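Local coordinates for protein D-glycerate 3-kinase (Cryptococcus neoformans var. grubii serotype A, PDB 6CKG) that probably acts as a kinase that phosphorylates D-glycerate, at residues A19-Q31 / K312-I324. Numbering follows the deposited sequence.
Sequences AMVQQTAGFVLSQ and KGLRFIVNIKREI
The ring of Phe-27, on the first part of helix 19-38, is sandwiched: Leu-314 CB of strand 313-318 lies over the centre of one face, a CH-pi contact 3.8 Å from the Phe-27 ring centroid, while Gln-31 CG covers the opposite face nearer the rim. At the ring's edge, Phe-27 CZ comes within 3.3 Å of Lys-312 O. The Phe-316 ring, rising from the strand, has Met-20 CG over its centre. Met-20 SD sits obliquely, 4.7 Å from the Phe-316 ring centroid, as a Met-aromatic contact. A bend at chi3 (-64°) then brings Met-20 CE to within 3.9 Å of Val-318 CG1, with Ile-324 CG1 close by. Gln-23 borders the Phe-316 edge with CB and OE1, its amide plane turned 66° from the ring. From an oblique direction Thr-24 OG1 approaches Phe-316 CE2 at 3.2 Å; this hydroxyl donates to Met-20 O, 2.7 Å from Thr-24 OG1, so the polar atom placed against the ring is satisfied within its own helix.

Helix and strand run nearly antiparallel (174°), their axes 10.1 Å apart, a worked example of a helix laid on a sheet through alternate strand residues: the CA-CB bonds of Leu-314, Phe-316 and Val-318 all point toward it. The strand order of that sheet is consistent with a P-loop kinase fold. Strand 313-318 lies between 247-253, its parallel neighbour, and 324-329, its antiparallel one. The helix also reaches both: Phe-27 touches Val-249 and Gln-23 touches Thr-327, while Thr-24 packs against helix 63-75.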
ATOM      1  N   ALA A  19       5.250 -15.416  14.066  1.00 49.32           N
ATOM      2  CA  ALA A  19       4.693 -14.528  15.081  1.00 44.43           C
ATOM      3  C   ALA A  19       3.872 -13.403  14.453  1.00 45.84           C
ATOM      4  O   ALA A  19       2.779 -13.084  14.931  1.00 44.51           O
ATOM      5  CB  ALA A  19       5.810 -13.956  15.953  1.00 48.03           C
ATOM      6  N   MET A  20       4.386 -12.779  13.384  1.00 40.69           N
ATOM      7  CA  MET A  20       3.648 -11.674  12.777  1.00 37.24           C
ATOM      8  C   MET A  20       2.315 -12.145  12.204  1.00 40.83           C
ATOM      9  O   MET A  20       1.286 -11.487  12.391  1.00 35.57           O
ATOM     10  CB  MET A  20       4.477 -10.982  11.694  1.00 32.72           C
ATOM     11  CG  MET A  20       3.783  -9.731  11.144  1.00 33.45           C
ATOM     12  SD  MET A  20       4.668  -8.757   9.890  1.00 37.50           S
ATOM     13  CE  MET A  20       6.089  -8.188  10.833  1.00 41.22           C
ATOM     14  N   VAL A  21       2.310 -13.288  11.508  1.00 41.05           N
ATOM     15  CA  VAL A  21       1.066 -13.813  10.948  1.00 42.68           C
ATOM     16  C   VAL A  21       0.075 -14.122  12.067  1.00 37.28           C
ATOM     17  O   VAL A  21      -1.083 -13.693  12.025  1.00 37.28           O
ATOM     18  CB  VAL A  21       1.344 -15.050  10.075  1.00 43.36           C
ATOM     19  CG1 VAL A  21       0.068 -15.882   9.881  1.00 42.66           C
ATOM     20  CG2 VAL A  21       1.912 -14.635   8.740  1.00 43.32           C
ATOM     21  N   GLN A  22       0.526 -14.845  13.099  1.00 36.43           N
ATOM     22  CA  GLN A  22      -0.358 -15.197  14.212  1.00 40.88           C
ATOM     23  C   GLN A  22      -0.878 -13.960  14.930  1.00 42.01           C
ATOM     24  O   GLN A  22      -2.059 -13.889  15.295  1.00 36.07           O
ATOM     25  CB  GLN A  22       0.371 -16.091  15.218  1.00 47.29           C
ATOM     26  CG  GLN A  22       0.835 -17.415  14.663  1.00 61.61           C
ATOM     27  CD  GLN A  22       1.375 -18.326  15.747  1.00 72.24           C
ATOM     28  OE1 GLN A  22       1.340 -17.986  16.933  1.00 71.18           O
ATOM     29  NE2 GLN A  22       1.875 -19.493  15.347  1.00 76.71           N
ATOM     30  N   GLN A  23      -0.002 -12.989  15.177  1.00 35.45           N
ATOM     31  CA  GLN A  23      -0.435 -11.790  15.874  1.00 31.77           C
ATOM     32  C   GLN A  23      -1.396 -10.980  15.018  1.00 27.89           C
ATOM     33  O   GLN A  23      -2.375 -10.429  15.533  1.00 34.42           O
ATOM     34  CB  GLN A  23       0.779 -10.951  16.280  1.00 36.10           C
ATOM     35  CG  GLN A  23       1.554 -11.554  17.441  1.00 45.71           C
ATOM     36  CD  GLN A  23       2.734 -10.701  17.837  1.00 48.22           C
ATOM     37  OE1 GLN A  23       2.583  -9.514  18.117  1.00 44.23           O
ATOM     38  NE2 GLN A  23       3.921 -11.295  17.838  1.00 52.42           N
ATOM     39  N   THR A  24      -1.140 -10.898  13.710  1.00 31.80           N
ATOM     40  CA  THR A  24      -2.058 -10.178  12.831  1.00 31.68           C
ATOM     41  C   THR A  24      -3.410 -10.877  12.758  1.00 30.60           C
ATOM     42  O   THR A  24      -4.457 -10.216  12.727  1.00 29.08           O
ATOM     43  CB  THR A  24      -1.460 -10.027  11.435  1.00 32.06           C
ATOM     44  OG1 THR A  24      -0.198  -9.351  11.523  1.00 31.90           O
ATOM     45  CG2 THR A  24      -2.391  -9.215  10.562  1.00 30.10           C
ATOM     46  N   ALA A  25      -3.404 -12.214  12.763  1.00 30.69           N
ATOM     47  CA  ALA A  25      -4.652 -12.970  12.784  1.00 28.12           C
ATOM     48  C   ALA A  25      -5.459 -12.666  14.037  1.00 30.99           C
ATOM     49  O   ALA A  25      -6.678 -12.465  13.966  1.00 32.72           O
ATOM     50  CB  ALA A  25      -4.359 -14.468  12.693  1.00 30.16           C
ATOM     51  N   GLY A  26      -4.805 -12.663  15.206  1.00 29.97           N
ATOM     52  CA  GLY A  26      -5.519 -12.325  16.430  1.00 31.24           C
ATOM     53  C   GLY A  26      -6.188 -10.966  16.342  1.00 29.40           C
ATOM     54  O   GLY A  26      -7.349 -10.803  16.734  1.00 28.57           O
ATOM     55  N   PHE A  27      -5.469  -9.986  15.794  1.00 27.94           N
ATOM     56  CA  PHE A  27      -5.984  -8.624  15.611  1.00 27.07           C
ATOM     57  C   PHE A  27      -7.139  -8.581  14.606  1.00 28.73           C
ATOM     58  O   PHE A  27      -8.163  -7.928  14.847  1.00 27.80           O
ATOM     59  CB  PHE A  27      -4.834  -7.728  15.155  1.00 25.30           C
ATOM     60  CG  PHE A  27      -5.240  -6.311  14.788  1.00 26.83           C
ATOM     61  CD1 PHE A  27      -5.451  -5.358  15.778  1.00 36.45           C
ATOM     62  CD2 PHE A  27      -5.373  -5.931  13.461  1.00 35.58           C
ATOM     63  CE1 PHE A  27      -5.805  -4.051  15.449  1.00 34.26           C
ATOM     64  CE2 PHE A  27      -5.727  -4.612  13.123  1.00 31.85           C
ATOM     65  CZ  PHE A  27      -5.944  -3.683  14.122  1.00 31.09           C
ATOM     66  N   VAL A  28      -6.991  -9.255  13.460  1.00 31.86           N
ATOM     67  CA  VAL A  28      -8.094  -9.325  12.497  1.00 24.64           C
ATOM     68  C   VAL A  28      -9.330  -9.966  13.126  1.00 23.99           C
ATOM     69  O   VAL A  28     -10.456  -9.483  12.953  1.00 29.42           O
ATOM     70  CB  VAL A  28      -7.653 -10.066  11.221  1.00 24.97           C
ATOM     71  CG1 VAL A  28      -8.844 -10.379  10.363  1.00 29.72           C
ATOM     72  CG2 VAL A  28      -6.645  -9.187  10.433  1.00 24.22           C
ATOM     73  N   LEU A  29      -9.148 -11.069  13.858  1.00 24.06           N
ATOM     74  CA  LEU A  29     -10.296 -11.748  14.457  1.00 31.25           C
ATOM     75  C   LEU A  29     -10.995 -10.863  15.487  1.00 36.60           C
ATOM     76  O   LEU A  29     -12.231 -10.835  15.559  1.00 31.93           O
ATOM     77  CB  LEU A  29      -9.856 -13.065  15.104  1.00 32.96           C
ATOM     78  CG  LEU A  29      -9.457 -14.174  14.136  1.00 33.90           C
ATOM     79  CD1 LEU A  29      -8.620 -15.230  14.841  1.00 37.94           C
ATOM     80  CD2 LEU A  29     -10.708 -14.783  13.549  1.00 37.48           C
ATOM     81  N   SER A  30     -10.219 -10.140  16.304  1.00 29.73           N
ATOM     82  CA  SER A  30     -10.814  -9.254  17.299  0.52 34.95           C
ATOM     83  C   SER A  30     -11.506  -8.068  16.635  1.00 30.09           C
ATOM     84  O   SER A  30     -12.606  -7.671  17.039  1.00 32.37           O
ATOM     85  CB  SER A  30      -9.729  -8.789  18.282  0.52 37.50           C
ATOM     86  OG  SER A  30      -9.989  -7.493  18.781  0.52 37.37           O
ATOM     87  N   GLN A  31     -10.879  -7.498  15.602  1.00 29.79           N
ATOM     88  CA  GLN A  31     -11.496  -6.390  14.872  1.00 27.24           C
ATOM     89  C   GLN A  31     -12.760  -6.846  14.147  1.00 31.95           C
ATOM     90  O   GLN A  31     -13.744  -6.099  14.068  1.00 28.43           O
ATOM     91  CB  GLN A  31     -10.496  -5.804  13.879  1.00 28.23           C
ATOM     92  CG  GLN A  31      -9.355  -4.995  14.527  1.00 28.59           C
ATOM     93  CD  GLN A  31      -9.851  -3.743  15.203  1.00 32.51           C
ATOM     94  OE1 GLN A  31     -10.790  -3.105  14.725  1.00 31.35           O
ATOM     95  NE2 GLN A  31      -9.229  -3.383  16.337  1.00 33.84           N
ATOM     96  N   LYS A 312      -7.856   1.827  15.867  1.00 28.40           N
ATOM     97  CA  LYS A 312      -8.008   0.457  15.397  0.55 30.43           C
ATOM     98  C   LYS A 312      -6.808   0.054  14.549  1.00 34.22           C
ATOM     99  O   LYS A 312      -6.959  -0.567  13.497  1.00 30.31           O
ATOM    100  CB  LYS A 312      -9.302   0.294  14.601  0.55 29.63           C
ATOM    101  CG  LYS A 312     -10.583   0.595  15.377  0.55 30.93           C
ATOM    102  CD  LYS A 312     -11.813   0.531  14.461  0.55 34.14           C
ATOM    103  CE  LYS A 312     -11.953   1.799  13.626  0.55 33.02           C
ATOM    104  NZ  LYS A 312     -12.803   1.668  12.372  0.55 24.51           N
ATOM    105  N   GLY A 313      -5.608   0.410  14.993  1.00 28.19           N
ATOM    106  CA  GLY A 313      -4.396   0.122  14.249  1.00 23.34           C
ATOM    107  C   GLY A 313      -3.428  -0.702  15.072  1.00 29.00           C
ATOM    108  O   GLY A 313      -3.373  -0.590  16.298  1.00 24.02           O
ATOM    109  N   LEU A 314      -2.672  -1.553  14.387  1.00 25.18           N
ATOM    110  CA  LEU A 314      -1.624  -2.365  14.985  1.00 25.20           C
ATOM    111  C   LEU A 314      -0.349  -2.145  14.192  1.00 28.67           C
ATOM    112  O   LEU A 314      -0.340  -2.307  12.963  1.00 26.40           O
ATOM    113  CB  LEU A 314      -1.987  -3.851  14.983  1.00 27.67           C
ATOM    114  CG  LEU A 314      -0.899  -4.844  15.394  1.00 29.77           C
ATOM    115  CD1 LEU A 314      -0.495  -4.654  16.881  1.00 29.47           C
ATOM    116  CD2 LEU A 314      -1.383  -6.274  15.125  1.00 39.13           C
ATOM    117  N   ARG A 315       0.721  -1.779  14.886  1.00 29.37           N
ATOM    118  CA  ARG A 315       2.011  -1.529  14.259  1.00 28.68           C
ATOM    119  C   ARG A 315       3.020  -2.554  14.745  1.00 29.92           C
ATOM    120  O   ARG A 315       3.156  -2.768  15.954  1.00 29.43           O
ATOM    121  CB  ARG A 315       2.528  -0.123  14.580  1.00 28.17           C
ATOM    122  CG  ARG A 315       4.001   0.090  14.189  1.00 28.18           C
ATOM    123  CD  ARG A 315       4.468   1.540  14.491  1.00 30.12           C
ATOM    124  NE  ARG A 315       3.565   2.506  13.868  1.00 24.51           N
ATOM    125  CZ  ARG A 315       2.778   3.329  14.546  1.00 28.08           C
ATOM    126  NH1 ARG A 315       2.801   3.327  15.873  1.00 32.98           N
ATOM    127  NH2 ARG A 315       1.971   4.155  13.905  1.00 36.53           N
ATOM    128  N   PHE A 316       3.727  -3.177  13.812  1.00 26.32           N
ATOM    129  CA  PHE A 316       4.883  -4.003  14.126  1.00 32.11           C
ATOM    130  C   PHE A 316       6.133  -3.201  13.820  1.00 32.56           C
ATOM    131  O   PHE A 316       6.277  -2.686  12.711  1.00 27.01           O
ATOM    132  CB  PHE A 316       4.908  -5.292  13.303  1.00 25.82           C
ATOM    133  CG  PHE A 316       3.742  -6.213  13.560  1.00 25.95           C
ATOM    134  CD1 PHE A 316       3.742  -7.064  14.656  1.00 31.23           C
ATOM    135  CD2 PHE A 316       2.669  -6.245  12.690  1.00 32.36           C
ATOM    136  CE1 PHE A 316       2.672  -7.922  14.885  1.00 33.39           C
ATOM    137  CE2 PHE A 316       1.596  -7.094  12.910  1.00 34.31           C
ATOM    138  CZ  PHE A 316       1.597  -7.938  14.004  1.00 29.81           C
ATOM    139  N   ILE A 317       7.026  -3.096  14.793  1.00 33.74           N
ATOM    140  CA  ILE A 317       8.313  -2.442  14.603  1.00 36.94           C
ATOM    141  C   ILE A 317       9.346  -3.542  14.421  1.00 34.22           C
ATOM    142  O   ILE A 317       9.474  -4.422  15.277  1.00 35.10           O
ATOM    143  CB  ILE A 317       8.652  -1.532  15.793  1.00 36.21           C
ATOM    144  CG1 ILE A 317       7.562  -0.464  15.935  1.00 39.76           C
ATOM    145  CG2 ILE A 317      10.039  -0.924  15.633  1.00 38.19           C
ATOM    146  CD1 ILE A 317       7.726   0.459  17.107  1.00 46.20           C
ATOM    147  N   VAL A 318      10.067  -3.516  13.301  1.00 33.27           N
ATOM    148  CA  VAL A 318      10.937  -4.631  12.944  1.00 36.06           C
ATOM    149  C   VAL A 318      12.377  -4.150  12.784  1.00 37.74           C
ATOM    150  O   VAL A 318      12.639  -2.989  12.444  1.00 34.26           O
ATOM    151  CB  VAL A 318      10.440  -5.330  11.658  1.00 35.87           C
ATOM    152  CG1 VAL A 318       9.046  -5.912  11.871  1.00 34.67           C
ATOM    153  CG2 VAL A 318      10.433  -4.359  10.496  1.00 39.25           C
ATOM    154  N   ASN A 319      13.323  -5.059  13.040  1.00 38.61           N
ATOM    155  CA  ASN A 319      14.728  -4.758  12.815  1.00 44.51           C
ATOM    156  C   ASN A 319      15.094  -5.143  11.381  1.00 43.13           C
ATOM    157  O   ASN A 319      14.236  -5.533  10.584  1.00 36.79           O
ATOM    158  CB  ASN A 319      15.620  -5.446  13.857  1.00 43.88           C
ATOM    159  CG  ASN A 319      15.515  -6.971  13.838  1.00 48.21           C
ATOM    160  OD1 ASN A 319      15.027  -7.576  12.883  1.00 47.30           O
ATOM    161  ND2 ASN A 319      15.990  -7.597  14.912  1.00 47.59           N
ATOM    162  N   ILE A 320      16.382  -5.042  11.041  1.00 46.94           N
ATOM    163  CA  ILE A 320      16.793  -5.256   9.659  1.00 49.70           C
ATOM    164  C   ILE A 320      16.629  -6.712   9.252  1.00 52.71           C
ATOM    165  O   ILE A 320      16.468  -7.008   8.062  1.00 49.04           O
ATOM    166  CB  ILE A 320      18.238  -4.767   9.436  1.00 53.50           C
ATOM    167  CG1 ILE A 320      18.523  -4.639   7.935  1.00 58.30           C
ATOM    168  CG2 ILE A 320      19.237  -5.699  10.116  1.00 50.18           C
ATOM    169  CD1 ILE A 320      19.434  -3.469   7.574  1.00 63.17           C
ATOM    170  N   LYS A 321      16.637  -7.633  10.211  1.00 53.47           N
ATOM    171  CA  LYS A 321      16.340  -9.027   9.925  1.00 54.39           C
ATOM    172  C   LYS A 321      14.847  -9.308   9.901  1.00 49.04           C
ATOM    173  O   LYS A 321      14.450 -10.477   9.920  1.00 53.18           O
ATOM    174  CB  LYS A 321      17.029  -9.931  10.948  1.00 59.96           C
ATOM    175  CG  LYS A 321      18.550  -9.874  10.892  1.00 60.70           C
ATOM    176  CD  LYS A 321      19.156 -10.609  12.074  1.00 63.11           C
ATOM    177  CE  LYS A 321      20.057 -11.737  11.625  1.00 66.33           C
ATOM    178  NZ  LYS A 321      20.628 -12.456  12.800  1.00 67.98           N
ATOM    179  N   ARG A 322      14.024  -8.260   9.869  1.00 48.25           N
ATOM    180  CA  ARG A 322      12.569  -8.355   9.781  1.00 45.77           C
ATOM    181  C   ARG A 322      11.957  -9.015  11.005  1.00 43.70           C
ATOM    182  O   ARG A 322      10.800  -9.435  10.966  1.00 43.38           O
ATOM    183  CB  ARG A 322      12.130  -9.090   8.509  1.00 40.59           C
ATOM    184  CG  ARG A 322      12.686  -8.480   7.238  1.00 46.78           C
ATOM    185  CD  ARG A 322      12.308  -9.317   6.029  1.00 58.78           C
ATOM    186  NE  ARG A 322      12.727  -8.696   4.772  1.00 66.06           N
ATOM    187  CZ  ARG A 322      13.916  -8.879   4.206  1.00 65.49           C
ATOM    188  NH1 ARG A 322      14.201  -8.278   3.058  1.00 65.31           N
ATOM    189  NH2 ARG A 322      14.818  -9.666   4.786  1.00 59.78           N
ATOM    190  N   GLU A 323      12.711  -9.101  12.095  1.00 43.77           N
ATOM    191  CA  GLU A 323      12.188  -9.649  13.338  1.00 47.34           C
ATOM    192  C   GLU A 323      11.434  -8.571  14.101  1.00 43.04           C
ATOM    193  O   GLU A 323      11.877  -7.426  14.177  1.00 45.24           O
ATOM    194  CB  GLU A 323      13.328 -10.200  14.191  1.00 53.50           C
ATOM    195  CG  GLU A 323      14.126 -11.286  13.503  1.00 60.71           C
ATOM    196  CD  GLU A 323      15.490 -11.499  14.128  1.00 66.93           C
ATOM    197  OE1 GLU A 323      15.925 -10.642  14.930  1.00 59.26           O
ATOM    198  OE2 GLU A 323      16.127 -12.526  13.808  1.00 72.65           O
ATOM    199  N   ILE A 324      10.282  -8.937  14.657  1.00 46.24           N
ATOM    200  CA  ILE A 324       9.516  -7.984  15.450  1.00 45.09           C
ATOM    201  C   ILE A 324      10.328  -7.622  16.688  1.00 44.23           C
ATOM    202  O   ILE A 324      10.754  -8.499  17.444  1.00 44.47           O
ATOM    203  CB  ILE A 324       8.149  -8.565  15.831  1.00 42.65           C
ATOM    204  CG1 ILE A 324       7.307  -8.767  14.579  1.00 37.82           C
ATOM    205  CG2 ILE A 324       7.430  -7.657  16.833  1.00 42.36           C
ATOM    206  CD1 ILE A 324       6.114  -9.650  14.817  1.00 41.14           C
TER